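Local coordinates for protein tRNA(Phe) 7-((3-amino-3-carboxypropyl)-4-demethylwyosine(37)-N(4))-methyltransferase 1 (Pyrococcus horikoshii, PDB 2IT2) that probably transfers a methyl group from S-adenosyl-L-methionine to N-4 of a wyosine precursor at position 37 of tRNA(Phe), at residues S53-I58 with K77-V82; V60-H65 with K92-G97; L99-R104 with V155-N160. One frame throughout, in Å; residues are numbered along the deposited sequence.

Contact 1 of 3, residues S53-I58 with K77-V82; sequences SCSGRI and KWHREV
Ile58 carries CG2 anti to its backbone N and CG1 beside that N (chi1 -65°), while Trp78 has CG anti to its carbonyl carbon (chi1 -50°); antiparallel pairing in the beta hairpin of strands 48-63 and 73-78 puts both side chains on one face, and these settings turn CG2 and the indole toward each other. The pair is a hydrogen-bonded one. Ile58 N donates to Trp78 O at 2.7 Å and Trp78 N returns a bond to Ile58 O at 2.9 Å, both nearly straight. Above this pair the side chains cross at about a right angle, with Ile58 CG2 lying 3.9 Å from Trp78 CE3. The other branch of the isoleucine runs toward the turn that follows the strand, where CD1 rests 3.6 Å from Arg80 O. Val82 CG1 sits over one face of the Trp78 indole, toward its rim, so the chain leaving the strand folds back over the ring. Helix 167-194 adds Asn178 and Met181 against Ile58, and helix 84-91 brings Glu86 and Ala90 to Trp78. Past this pair no further bridge forms, and Lys185 NZ, on the long helix, bonds to both Ser55 O and His79 O. At Gly56 (phi 107°) a CB would press against Ser55 O; its own carbonyl points to the residue just past the neighbouring strand's end, Gly56 O meeting His79 CB at 3.1 Å.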
ATOM      1  N   SER B  53      -1.065   9.820  12.818  1.00 24.80           N
ATOM      2  CA  SER B  53       0.044   8.991  12.315  1.00 23.85           C
ATOM      3  C   SER B  53       0.404   7.827  13.270  1.00 24.70           C
ATOM      4  O   SER B  53      -0.111   7.760  14.384  1.00 26.28           O
ATOM      5  CB  SER B  53       1.284   9.866  12.089  1.00 23.91           C
ATOM      6  OG  SER B  53       0.992  10.959  11.228  1.00 22.37           O
ATOM      7  N   CYS B  54       1.283   6.922  12.828  1.00 23.07           N
ATOM      8  CA  CYS B  54       1.715   5.764  13.634  1.00 24.80           C
ATOM      9  C   CYS B  54       3.131   5.292  13.245  1.00 23.66           C
ATOM     10  O   CYS B  54       3.558   5.501  12.111  1.00 23.68           O
ATOM     11  CB  CYS B  54       0.700   4.625  13.487  1.00 26.48           C
ATOM     12  SG  CYS B  54       0.356   4.114  11.791  1.00 33.28           S
ATOM     13  N   SER B  55       3.848   4.646  14.176  1.00 23.75           N
ATOM     14  CA  SER B  55       5.238   4.209  13.938  1.00 22.62           C
ATOM     15  C   SER B  55       5.524   2.760  13.544  1.00 22.39           C
ATOM     16  O   SER B  55       6.670   2.311  13.642  1.00 23.81           O
ATOM     17  CB  SER B  55       6.103   4.531  15.164  1.00 22.14           C
ATOM     18  OG  SER B  55       5.715   3.745  16.283  1.00 26.17           O
ATOM     19  N   GLY B  56       4.504   2.037  13.094  1.00 19.69           N
ATOM     20  CA  GLY B  56       4.698   0.652  12.691  1.00 19.41           C
ATOM     21  C   GLY B  56       4.091  -0.299  13.699  1.00 18.74           C
ATOM     22  O   GLY B  56       4.048   0.004  14.883  1.00 19.99           O
ATOM     23  N   ARG B  57       3.626  -1.461  13.254  1.00 16.80           N
ATOM     24  CA  ARG B  57       3.030  -2.374  14.213  1.00 18.93           C
ATOM     25  C   ARG B  57       3.116  -3.850  13.881  1.00 17.38           C
ATOM     26  O   ARG B  57       3.094  -4.246  12.715  1.00 18.10           O
ATOM     27  CB  ARG B  57       1.560  -2.011  14.419  1.00 24.32           C
ATOM     28  CG  ARG B  57       0.665  -2.341  13.241  1.00 28.65           C
ATOM     29  CD  ARG B  57      -0.809  -2.233  13.635  1.00 31.41           C
ATOM     30  NE  ARG B  57      -1.719  -2.729  12.604  1.00 35.54           N
ATOM     31  CZ  ARG B  57      -1.861  -2.184  11.400  1.00 36.51           C
ATOM     32  NH1 ARG B  57      -1.151  -1.116  11.058  1.00 36.64           N
ATOM     33  NH2 ARG B  57      -2.718  -2.710  10.534  1.00 37.34           N
ATOM     34  N   ILE B  58       3.231  -4.654  14.931  1.00 15.98           N
ATOM     35  CA  ILE B  58       3.240  -6.108  14.807  1.00 15.91           C
ATOM     36  C   ILE B  58       1.965  -6.480  15.537  1.00 14.64           C
ATOM     37  O   ILE B  58       1.665  -5.935  16.601  1.00 17.08           O
ATOM     38  CB  ILE B  58       4.461  -6.763  15.503  1.00 15.51           C
ATOM     39  CG1 ILE B  58       5.749  -6.331  14.791  1.00 16.28           C
ATOM     40  CG2 ILE B  58       4.319  -8.298  15.483  1.00 18.82           C
ATOM     41  CD1 ILE B  58       7.017  -6.696  15.522  1.00 21.68           C
ATOM     42  N   LYS B  77      -0.922  -6.468  20.208  1.00 19.28           N
ATOM     43  CA  LYS B  77      -0.587  -5.343  19.333  1.00 19.64           C
ATOM     44  C   LYS B  77       0.636  -4.632  19.901  1.00 19.35           C
ATOM     45  O   LYS B  77       0.619  -4.157  21.035  1.00 22.80           O
ATOM     46  CB  LYS B  77      -1.785  -4.382  19.231  1.00 21.63           C
ATOM     47  CG  LYS B  77      -1.617  -3.224  18.242  1.00 26.10           C
ATOM     48  CD  LYS B  77      -2.950  -2.514  17.969  1.00 28.79           C
ATOM     49  CE  LYS B  77      -3.572  -1.930  19.229  1.00 31.08           C
ATOM     50  NZ  LYS B  77      -4.900  -1.305  18.952  1.00 34.32           N
ATOM     51  N   TRP B  78       1.702  -4.563  19.113  1.00 17.63           N
ATOM     52  CA  TRP B  78       2.938  -3.933  19.545  1.00 19.13           C
ATOM     53  C   TRP B  78       3.481  -2.987  18.477  1.00 20.21           C
ATOM     54  O   TRP B  78       3.436  -3.253  17.283  1.00 20.16           O
ATOM     55  CB  TRP B  78       3.964  -5.035  19.807  1.00 19.42           C
ATOM     56  CG  TRP B  78       3.384  -6.085  20.671  1.00 20.50           C
ATOM     57  CD1 TRP B  78       3.330  -6.084  22.080  1.00 22.25           C
ATOM     58  CD2 TRP B  78       2.854  -7.360  20.235  1.00 21.25           C
ATOM     59  NE1 TRP B  78       2.818  -7.238  22.581  1.00 22.78           N
ATOM     60  CE2 TRP B  78       2.510  -8.086  21.402  1.00 21.93           C
ATOM     61  CE3 TRP B  78       2.657  -7.938  18.986  1.00 20.54           C
ATOM     62  CZ2 TRP B  78       1.976  -9.358  21.292  1.00 22.59           C
ATOM     63  CZ3 TRP B  78       2.123  -9.212  18.876  1.00 21.61           C
ATOM     64  CH2 TRP B  78       1.787  -9.927  20.040  1.00 21.29           C
ATOM     65  N   HIS B  79       3.966  -1.822  18.941  1.00 22.15           N
ATOM     66  CA  HIS B  79       4.722  -1.032  17.984  1.00 23.61           C
ATOM     67  C   HIS B  79       6.207  -1.016  18.339  1.00 23.71           C
ATOM     68  O   HIS B  79       6.930  -0.069  18.057  1.00 21.93           O
ATOM     69  CB  HIS B  79       4.168   0.394  17.999  1.00 27.62           C
ATOM     70  CG  HIS B  79       4.469   1.038  19.327  1.00 30.33           C
ATOM     71  ND1 HIS B  79       5.709   1.442  19.695  1.00 33.18           N
ATOM     72  CD2 HIS B  79       3.580   1.333  20.366  1.00 32.65           C
ATOM     73  CE1 HIS B  79       5.569   1.970  20.926  1.00 33.08           C
ATOM     74  NE2 HIS B  79       4.304   1.918  21.353  1.00 34.13           N
ATOM     75  N   ARG B  80       6.598  -2.142  18.963  1.00 23.59           N
ATOM     76  CA  ARG B  80       8.001  -2.421  19.225  1.00 24.04           C
ATOM     77  C   ARG B  80       8.395  -3.791  18.682  1.00 22.99           C
ATOM     78  O   ARG B  80       7.560  -4.632  18.376  1.00 21.23           O
ATOM     79  CB  ARG B  80       8.221  -2.377  20.738  1.00 26.31           C
ATOM     80  CG  ARG B  80       8.392  -0.950  21.259  1.00 27.71           C
ATOM     81  CD  ARG B  80       8.848  -0.923  22.723  1.00 31.14           C
ATOM     82  NE  ARG B  80       8.870   0.451  23.231  1.00 32.01           N
ATOM     83  CZ  ARG B  80       7.778   0.886  23.886  1.00 32.92           C
ATOM     84  NH1 ARG B  80       6.741   0.082  24.055  1.00 31.87           N
ATOM     85  NH2 ARG B  80       7.749   2.131  24.371  1.00 33.03           N
ATOM     86  N   GLU B  81       9.668  -4.164  18.706  1.00 22.78           N
ATOM     87  CA  GLU B  81      10.039  -5.542  18.413  1.00 23.31           C
ATOM     88  C   GLU B  81       9.486  -6.406  19.543  1.00 23.26           C
ATOM     89  O   GLU B  81       9.350  -5.946  20.679  1.00 24.22           O
ATOM     90  CB  GLU B  81      11.553  -5.682  18.342  1.00 26.02           C
ATOM     91  CG  GLU B  81      12.184  -4.782  17.309  1.00 27.63           C
ATOM     92  CD  GLU B  81      13.687  -4.889  17.297  1.00 30.10           C
ATOM     93  OE1 GLU B  81      14.210  -5.937  16.862  1.00 30.22           O
ATOM     94  OE2 GLU B  81      14.340  -3.917  17.732  1.00 31.81           O
ATOM     95  N   VAL B  82       9.179  -7.660  19.235  1.00 22.70           N
ATOM     96  CA  VAL B  82       8.597  -8.554  20.224  1.00 23.43           C
ATOM     97  C   VAL B  82       9.417  -9.800  20.534  1.00 24.25           C
ATOM     98  O   VAL B  82      10.376 -10.138  19.844  1.00 23.86           O
ATOM     99  CB  VAL B  82       7.180  -9.005  19.777  1.00 22.54           C
ATOM    100  CG1 VAL B  82       6.278  -7.793  19.575  1.00 23.24           C
ATOM    101  CG2 VAL B  82       7.280  -9.813  18.485  1.00 20.44           C
TER

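Contact 2 of 3, residues V60-H65 with K92-G97; sequences VMEMPH and KKHRSG
The His94 imidazole presents its edge to Glu62, whose OE1 is tilted 18° from the ring plane, and Gly97 O also lies at the edge of this ring, in its plane. Carboxylate and imidazole stand almost perpendicular, 88° apart. His94 ND1 donates to Glu62 OE1 at 3.0 Å, reaching the oxygen on its anti side and somewhat out of the carboxylate plane. The syn lone pair of the same oxygen takes a straight bond from the backbone, Arg95 N to Glu62 OE1 at 3.2 Å, and Ser96 N adds a weak third bond to it at 3.4 Å. With chi1 at 51°, Glu62 CG sits between the backbone N and the carbonyl carbon, and the extended chain beyond it carries the carboxylate from the end of strand 48-63 into the loop between helix 84-91 and strand 98-112. Within that loop Arg95 curls back, its NH1 bonding to Lys92 O at 3.1 Å and to His94 O. Gly97, at positive phi, passes close to Met63 O, where a side chain would clash. One carboxylate oxygen thus gathers a ring N-H, one amide firmly and the next weakly, a His-carboxylate pairing that probably polarises the imidazole and holds the loop's turn against the strand.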
ATOM      1  N   VAL B  60      -1.150  -9.718  16.413  1.00 16.32           N
ATOM      2  CA  VAL B  60      -1.670 -11.069  16.351  1.00 16.22           C
ATOM      3  C   VAL B  60      -3.147 -10.762  16.481  1.00 18.56           C
ATOM      4  O   VAL B  60      -3.601 -10.281  17.523  1.00 18.81           O
ATOM      5  CB  VAL B  60      -1.227 -11.946  17.520  1.00 16.09           C
ATOM      6  CG1 VAL B  60      -2.059 -13.215  17.524  1.00 17.90           C
ATOM      7  CG2 VAL B  60       0.246 -12.298  17.378  1.00 17.67           C
HETATM    8  N   MSE B  61      -3.895 -11.002  15.416  1.00 18.53           N
HETATM    9  CA  MSE B  61      -5.312 -10.690  15.435  1.00 19.27           C
HETATM   10  C   MSE B  61      -6.162 -11.705  14.698  1.00 19.58           C
HETATM   11  O   MSE B  61      -5.679 -12.424  13.824  1.00 19.52           O
HETATM   12  CB  MSE B  61      -5.532  -9.285  14.861  1.00 25.98           C
HETATM   13  CG  MSE B  61      -4.958  -9.059  13.473  1.00 28.50           C
HETATM   14 SE   MSE B  61      -6.119  -9.667  12.063  1.00 38.10          SE
HETATM   15  CE  MSE B  61      -7.005  -8.023  11.598  1.00 35.41           C
ATOM     16  N   GLU B  62      -7.429 -11.784  15.085  1.00 19.74           N
ATOM     17  CA  GLU B  62      -8.346 -12.704  14.437  1.00 21.76           C
ATOM     18  C   GLU B  62      -9.442 -11.950  13.704  1.00 24.30           C
ATOM     19  O   GLU B  62      -9.976 -10.959  14.199  1.00 25.35           O
ATOM     20  CB  GLU B  62      -8.967 -13.681  15.444  1.00 24.23           C
ATOM     21  CG  GLU B  62      -9.593 -13.061  16.672  1.00 25.50           C
ATOM     22  CD  GLU B  62     -10.234 -14.103  17.584  1.00 28.62           C
ATOM     23  OE1 GLU B  62      -9.588 -15.139  17.873  1.00 27.13           O
ATOM     24  OE2 GLU B  62     -11.385 -13.886  18.017  1.00 29.93           O
HETATM   25  N   MSE B  63      -9.758 -12.420  12.505  1.00 24.16           N
HETATM   26  CA  MSE B  63     -10.787 -11.801  11.684  1.00 26.20           C
HETATM   27  C   MSE B  63     -11.478 -12.880  10.861  1.00 26.16           C
HETATM   28  O   MSE B  63     -10.900 -13.933  10.606  1.00 25.24           O
HETATM   29  CB  MSE B  63     -10.162 -10.738  10.772  1.00 29.36           C
HETATM   30  CG  MSE B  63      -9.072 -11.242   9.833  1.00 32.90           C
HETATM   31 SE   MSE B  63      -8.199  -9.791   8.890  1.00 41.93          SE
HETATM   32  CE  MSE B  63      -6.407 -10.492   8.809  1.00 39.28           C
ATOM     33  N   PRO B  64     -12.728 -12.634  10.436  1.00 26.26           N
ATOM     34  CA  PRO B  64     -13.472 -13.618   9.642  1.00 27.09           C
ATOM     35  C   PRO B  64     -12.744 -14.050   8.376  1.00 27.36           C
ATOM     36  O   PRO B  64     -12.628 -15.243   8.087  1.00 27.15           O
ATOM     37  CB  PRO B  64     -14.784 -12.898   9.347  1.00 27.35           C
ATOM     38  CG  PRO B  64     -14.376 -11.457   9.304  1.00 28.18           C
ATOM     39  CD  PRO B  64     -13.452 -11.353  10.495  1.00 27.47           C
ATOM     40  N   HIS B  65     -12.259 -13.067   7.625  1.00 27.51           N
ATOM     41  CA  HIS B  65     -11.524 -13.310   6.392  1.00 28.86           C
ATOM     42  C   HIS B  65     -10.426 -12.264   6.245  1.00 27.80           C
ATOM     43  O   HIS B  65     -10.577 -11.127   6.685  1.00 27.59           O
ATOM     44  CB  HIS B  65     -12.465 -13.254   5.190  1.00 31.35           C
ATOM     45  CG  HIS B  65     -13.583 -14.250   5.257  1.00 34.99           C
ATOM     46  ND1 HIS B  65     -14.612 -14.148   6.159  1.00 36.86           N
ATOM     47  CD2 HIS B  65     -13.805 -15.382   4.546  1.00 36.67           C
ATOM     48  CE1 HIS B  65     -15.433 -15.177   6.006  1.00 37.49           C
ATOM     49  NE2 HIS B  65     -14.965 -15.938   5.036  1.00 37.27           N
ATOM     50  N   LYS B  92      -2.435 -17.724  22.610  1.00 22.83           N
ATOM     51  CA  LYS B  92      -3.209 -18.511  23.558  1.00 24.83           C
ATOM     52  C   LYS B  92      -4.656 -18.045  23.694  1.00 24.88           C
ATOM     53  O   LYS B  92      -5.504 -18.796  24.173  1.00 25.35           O
ATOM     54  CB  LYS B  92      -2.535 -18.467  24.930  1.00 27.14           C
ATOM     55  CG  LYS B  92      -3.289 -19.203  26.021  1.00 30.14           C
ATOM     56  CD  LYS B  92      -2.615 -18.999  27.362  1.00 32.94           C
ATOM     57  CE  LYS B  92      -3.426 -19.629  28.474  1.00 34.82           C
ATOM     58  NZ  LYS B  92      -2.783 -19.435  29.802  1.00 36.21           N
ATOM     59  N   LYS B  93      -4.938 -16.815  23.271  1.00 25.01           N
ATOM     60  CA  LYS B  93      -6.283 -16.237  23.360  1.00 24.73           C
ATOM     61  C   LYS B  93      -7.155 -16.471  22.125  1.00 24.91           C
ATOM     62  O   LYS B  93      -8.325 -16.092  22.109  1.00 26.05           O
ATOM     63  CB  LYS B  93      -6.179 -14.729  23.606  1.00 25.17           C
ATOM     64  CG  LYS B  93      -5.401 -14.354  24.850  1.00 27.04           C
ATOM     65  CD  LYS B  93      -5.236 -12.848  24.963  1.00 28.88           C
ATOM     66  CE  LYS B  93      -4.431 -12.477  26.199  1.00 31.99           C
ATOM     67  NZ  LYS B  93      -4.217 -11.008  26.303  1.00 33.85           N
ATOM     68  N   HIS B  94      -6.594 -17.089  21.093  1.00 22.98           N
ATOM     69  CA  HIS B  94      -7.333 -17.331  19.854  1.00 23.02           C
ATOM     70  C   HIS B  94      -8.518 -18.267  20.029  1.00 23.66           C
ATOM     71  O   HIS B  94      -8.379 -19.343  20.605  1.00 23.94           O
ATOM     72  CB  HIS B  94      -6.390 -17.893  18.788  1.00 21.35           C
ATOM     73  CG  HIS B  94      -7.075 -18.305  17.522  1.00 19.04           C
ATOM     74  ND1 HIS B  94      -7.954 -17.479  16.845  1.00 18.61           N
ATOM     75  CD2 HIS B  94      -7.017 -19.450  16.801  1.00 19.04           C
ATOM     76  CE1 HIS B  94      -8.401 -18.098  15.772  1.00 19.10           C
ATOM     77  NE2 HIS B  94      -7.845 -19.299  15.719  1.00 19.62           N
ATOM     78  N   ARG B  95      -9.675 -17.860  19.508  1.00 25.41           N
ATOM     79  CA  ARG B  95     -10.881 -18.670  19.623  1.00 27.11           C
ATOM     80  C   ARG B  95     -11.732 -18.767  18.361  1.00 26.86           C
ATOM     81  O   ARG B  95     -12.352 -19.802  18.103  1.00 28.50           O
ATOM     82  CB  ARG B  95     -11.730 -18.136  20.775  1.00 30.04           C
ATOM     83  CG  ARG B  95     -11.068 -18.328  22.113  1.00 32.31           C
ATOM     84  CD  ARG B  95     -11.102 -19.789  22.532  1.00 35.64           C
ATOM     85  NE  ARG B  95     -10.579 -19.969  23.884  1.00 39.54           N
ATOM     86  CZ  ARG B  95      -9.327 -19.711  24.248  1.00 40.90           C
ATOM     87  NH1 ARG B  95      -8.450 -19.254  23.362  1.00 41.66           N
ATOM     88  NH2 ARG B  95      -8.945 -19.920  25.500  1.00 41.83           N
ATOM     89  N   SER B  96     -11.751 -17.704  17.562  1.00 27.78           N
ATOM     90  CA  SER B  96     -12.579 -17.693  16.360  1.00 26.70           C
ATOM     91  C   SER B  96     -11.988 -16.979  15.154  1.00 25.34           C
ATOM     92  O   SER B  96     -11.155 -16.086  15.293  1.00 25.86           O
ATOM     93  CB  SER B  96     -13.931 -17.056  16.689  1.00 29.15           C
ATOM     94  OG  SER B  96     -14.767 -16.999  15.547  1.00 34.09           O
ATOM     95  N   GLY B  97     -12.460 -17.373  13.973  1.00 23.39           N
ATOM     96  CA  GLY B  97     -12.011 -16.771  12.734  1.00 20.86           C
ATOM     97  C   GLY B  97     -10.595 -17.158  12.383  1.00 20.29           C
ATOM     98  O   GLY B  97     -10.042 -18.092  12.959  1.00 20.62           O
TER

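Contact 3 of 3, residues L99-R104 with V155-N160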
ATOM      1  N   LEU B  99      -6.663 -16.627  12.402  1.00 16.12           N
ATOM      2  CA  LEU B  99      -5.671 -16.004  13.270  1.00 15.70           C
ATOM      3  C   LEU B  99      -4.481 -15.599  12.388  1.00 15.76           C
ATOM      4  O   LEU B  99      -3.890 -16.423  11.691  1.00 15.15           O
ATOM      5  CB  LEU B  99      -5.241 -16.976  14.377  1.00 15.50           C
ATOM      6  CG  LEU B  99      -4.210 -16.416  15.366  1.00 16.21           C
ATOM      7  CD1 LEU B  99      -4.810 -15.239  16.140  1.00 18.84           C
ATOM      8  CD2 LEU B  99      -3.750 -17.522  16.323  1.00 15.42           C
ATOM      9  N   TRP B 100      -4.159 -14.313  12.394  1.00 13.88           N
ATOM     10  CA  TRP B 100      -3.067 -13.793  11.576  1.00 13.99           C
ATOM     11  C   TRP B 100      -1.965 -13.094  12.358  1.00 14.26           C
ATOM     12  O   TRP B 100      -2.220 -12.463  13.392  1.00 13.87           O
ATOM     13  CB  TRP B 100      -3.603 -12.782  10.548  1.00 15.40           C
ATOM     14  CG  TRP B 100      -4.416 -13.384   9.435  1.00 16.59           C
ATOM     15  CD1 TRP B 100      -5.759 -13.663   9.450  1.00 17.71           C
ATOM     16  CD2 TRP B 100      -3.925 -13.834   8.167  1.00 16.78           C
ATOM     17  NE1 TRP B 100      -6.128 -14.263   8.268  1.00 18.94           N
ATOM     18  CE2 TRP B 100      -5.026 -14.386   7.466  1.00 17.49           C
ATOM     19  CE3 TRP B 100      -2.664 -13.833   7.558  1.00 16.84           C
ATOM     20  CZ2 TRP B 100      -4.898 -14.925   6.178  1.00 17.28           C
ATOM     21  CZ3 TRP B 100      -2.538 -14.368   6.278  1.00 16.86           C
ATOM     22  CH2 TRP B 100      -3.653 -14.913   5.606  1.00 17.36           C
ATOM     23  N   PHE B 101      -0.742 -13.230  11.864  1.00 12.88           N
ATOM     24  CA  PHE B 101       0.388 -12.525  12.445  1.00 13.82           C
ATOM     25  C   PHE B 101       0.650 -11.467  11.369  1.00 14.03           C
ATOM     26  O   PHE B 101       0.932 -11.804  10.213  1.00 14.81           O
ATOM     27  CB  PHE B 101       1.594 -13.459  12.615  1.00 14.72           C
ATOM     28  CG  PHE B 101       2.807 -12.780  13.204  1.00 16.19           C
ATOM     29  CD1 PHE B 101       3.653 -12.019  12.396  1.00 18.27           C
ATOM     30  CD2 PHE B 101       3.088 -12.885  14.563  1.00 18.57           C
ATOM     31  CE1 PHE B 101       4.755 -11.367  12.933  1.00 19.56           C
ATOM     32  CE2 PHE B 101       4.191 -12.233  15.115  1.00 18.64           C
ATOM     33  CZ  PHE B 101       5.027 -11.477  14.300  1.00 18.38           C
ATOM     34  N   LEU B 102       0.539 -10.195  11.734  1.00 12.88           N
ATOM     35  CA  LEU B 102       0.717  -9.116  10.768  1.00 12.64           C
ATOM     36  C   LEU B 102       1.824  -8.136  11.137  1.00 14.30           C
ATOM     37  O   LEU B 102       2.067  -7.861  12.318  1.00 15.29           O
ATOM     38  CB  LEU B 102      -0.588  -8.305  10.622  1.00 14.70           C
ATOM     39  CG  LEU B 102      -1.900  -9.066  10.381  1.00 16.53           C
ATOM     40  CD1 LEU B 102      -3.085  -8.104  10.424  1.00 19.12           C
ATOM     41  CD2 LEU B 102      -1.843  -9.787   9.048  1.00 19.85           C
ATOM     42  N   VAL B 103       2.503  -7.640  10.111  1.00 13.42           N
ATOM     43  CA  VAL B 103       3.510  -6.599  10.282  1.00 13.79           C
ATOM     44  C   VAL B 103       3.098  -5.493   9.309  1.00 14.08           C
ATOM     45  O   VAL B 103       2.886  -5.756   8.120  1.00 15.19           O
ATOM     46  CB  VAL B 103       4.934  -7.068   9.939  1.00 14.49           C
ATOM     47  CG1 VAL B 103       5.895  -5.893  10.046  1.00 17.06           C
ATOM     48  CG2 VAL B 103       5.363  -8.145  10.900  1.00 14.94           C
ATOM     49  N   ARG B 104       2.967  -4.269   9.818  1.00 14.70           N
ATOM     50  CA  ARG B 104       2.571  -3.122   8.998  1.00 15.20           C
ATOM     51  C   ARG B 104       3.507  -1.936   9.175  1.00 14.73           C
ATOM     52  O   ARG B 104       3.973  -1.651  10.277  1.00 15.35           O
ATOM     53  CB  ARG B 104       1.143  -2.686   9.333  1.00 17.18           C
ATOM     54  CG  ARG B 104       0.095  -3.715   8.964  1.00 19.53           C
ATOM     55  CD  ARG B 104      -0.018  -3.861   7.454  1.00 21.22           C
ATOM     56  NE  ARG B 104      -1.084  -4.781   7.065  1.00 20.98           N
ATOM     57  CZ  ARG B 104      -0.940  -6.098   6.966  1.00 19.99           C
ATOM     58  NH1 ARG B 104       0.232  -6.655   7.227  1.00 18.59           N
ATOM     59  NH2 ARG B 104      -1.973  -6.858   6.614  1.00 22.74           N
ATOM     60  N   VAL B 155       1.006 -13.655   7.877  1.00 15.27           N
ATOM     61  CA  VAL B 155       1.137 -15.097   8.064  1.00 16.48           C
ATOM     62  C   VAL B 155      -0.056 -15.669   8.828  1.00 14.88           C
ATOM     63  O   VAL B 155      -0.417 -15.197   9.911  1.00 15.02           O
ATOM     64  CB  VAL B 155       2.428 -15.449   8.828  1.00 16.22           C
ATOM     65  CG1 VAL B 155       2.462 -16.941   9.111  1.00 17.19           C
ATOM     66  CG2 VAL B 155       3.648 -15.027   8.014  1.00 19.53           C
ATOM     67  N   LEU B 156      -0.668 -16.692   8.247  1.00 15.60           N
ATOM     68  CA  LEU B 156      -1.811 -17.359   8.857  1.00 15.49           C
ATOM     69  C   LEU B 156      -1.299 -18.263   9.978  1.00 16.26           C
ATOM     70  O   LEU B 156      -0.444 -19.112   9.746  1.00 16.51           O
ATOM     71  CB  LEU B 156      -2.533 -18.192   7.806  1.00 16.42           C
ATOM     72  CG  LEU B 156      -3.778 -18.960   8.247  1.00 17.50           C
ATOM     73  CD1 LEU B 156      -4.908 -18.023   8.647  1.00 18.57           C
ATOM     74  CD2 LEU B 156      -4.197 -19.838   7.084  1.00 17.40           C
ATOM     75  N   LEU B 157      -1.820 -18.084  11.188  1.00 16.77           N
ATOM     76  CA  LEU B 157      -1.375 -18.882  12.335  1.00 15.38           C
ATOM     77  C   LEU B 157      -2.353 -19.987  12.720  1.00 16.07           C
ATOM     78  O   LEU B 157      -1.970 -20.972  13.353  1.00 16.28           O
ATOM     79  CB  LEU B 157      -1.150 -17.975  13.556  1.00 14.95           C
ATOM     80  CG  LEU B 157      -0.111 -16.854  13.436  1.00 14.72           C
ATOM     81  CD1 LEU B 157      -0.068 -16.041  14.733  1.00 18.52           C
ATOM     82  CD2 LEU B 157       1.261 -17.462  13.120  1.00 16.24           C
ATOM     83  N   GLY B 158      -3.609 -19.829  12.332  1.00 15.77           N
ATOM     84  CA  GLY B 158      -4.603 -20.826  12.683  1.00 17.00           C
ATOM     85  C   GLY B 158      -5.981 -20.369  12.268  1.00 18.20           C
ATOM     86  O   GLY B 158      -6.123 -19.305  11.681  1.00 16.96           O
ATOM     87  N   GLU B 159      -6.988 -21.182  12.569  1.00 20.22           N
ATOM     88  CA  GLU B 159      -8.373 -20.869  12.224  1.00 22.36           C
ATOM     89  C   GLU B 159      -9.354 -21.502  13.203  1.00 23.71           C
ATOM     90  O   GLU B 159      -9.240 -22.682  13.540  1.00 23.39           O
ATOM     91  CB  GLU B 159      -8.700 -21.360  10.811  1.00 24.53           C
ATOM     92  CG  GLU B 159      -7.792 -20.811   9.732  1.00 29.75           C
ATOM     93  CD  GLU B 159      -8.275 -21.140   8.334  1.00 31.83           C
ATOM     94  OE1 GLU B 159      -8.692 -22.296   8.095  1.00 34.65           O
ATOM     95  OE2 GLU B 159      -8.230 -20.245   7.464  1.00 34.79           O
ATOM     96  N   ASN B 160     -10.316 -20.699  13.644  1.00 23.81           N
ATOM     97  CA  ASN B 160     -11.351 -21.126  14.579  1.00 25.99           C
ATOM     98  C   ASN B 160     -10.860 -21.905  15.799  1.00 25.01           C
ATOM     99  O   ASN B 160     -11.440 -22.928  16.168  1.00 25.97           O
ATOM    100  CB  ASN B 160     -12.407 -21.943  13.836  1.00 28.41           C
ATOM    101  CG  ASN B 160     -13.164 -21.119  12.808  1.00 29.90           C
ATOM    102  OD1 ASN B 160     -13.702 -20.050  13.115  1.00 31.39           O
ATOM    103  ND2 ASN B 160     -13.215 -21.618  11.580  1.00 32.15           N
TER
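Leu156 lies over one face of the Trp100 indole: its CB stands 4.1 Å from the six-membered ring's centroid, nearly on the ring normal, in a CH-pi contact, and its CD1 lies 3.8 Å from Trp100 CE2. Trp100 CG, opposite its carbonyl carbon (chi1 -71°), turns the ring over Leu156. On the other sheet face Leu157 CD1 meets Phe101 CB at 3.7 Å, while Leu157 CB rests against Leu99 CD2. Strands 98-112 and 153-159 run antiparallel with a classic beta bulge. Leu157 N donates to Leu99 O at 2.7 Å, and Gly158 N reaches the same oxygen weakly; Leu99 N bonds to Gly158 O at 2.8 Å. Past the bulge, Phe101 and Val155 exchange two bonds. Farther out, Gln98 OE1 accepts from Trp100 NE1, helix 167-194 backs Phe101 with Ile173 and Ala177, and Ile176 of the second subunit packs on Trp100. A serine in place of Trp100 would probably leave Leu156 without its aromatic face, Gln98 OE1 without the indole N-H, and a gap beside that Ile176. At Leu156 the side chain covers the ring while O accepts from Tyr169 OH of the second subunit, so the interface combines apolar packing with a polar bond.

Contacts 1 and 3 are pairings within one antiparallel sheet, and contact 2 ties a loop to one of its strands. Strand 48-63 serves both contact 1 and contact 2, whose centres are 19 Å apart; Trp78 CH2 of the first packs on Val60 CG2 of the second at 3.9 Å. Strand 98-112 then joins each to contact 3. From contact 1, Arg57 O lies 2.9 Å from Arg104 N, probably a hydrogen bond, and Ile58 CG2 meets Phe101 CZ at 3.5 Å. Contacts 2 and 3 are closest, with centres 8 Å apart: Met61 O lies 2.8 Å from Trp100 N and Gly97 O 2.7 Å from Asn160 N, both probable hydrogen bonds. Contact 3 alone touches the second subunit.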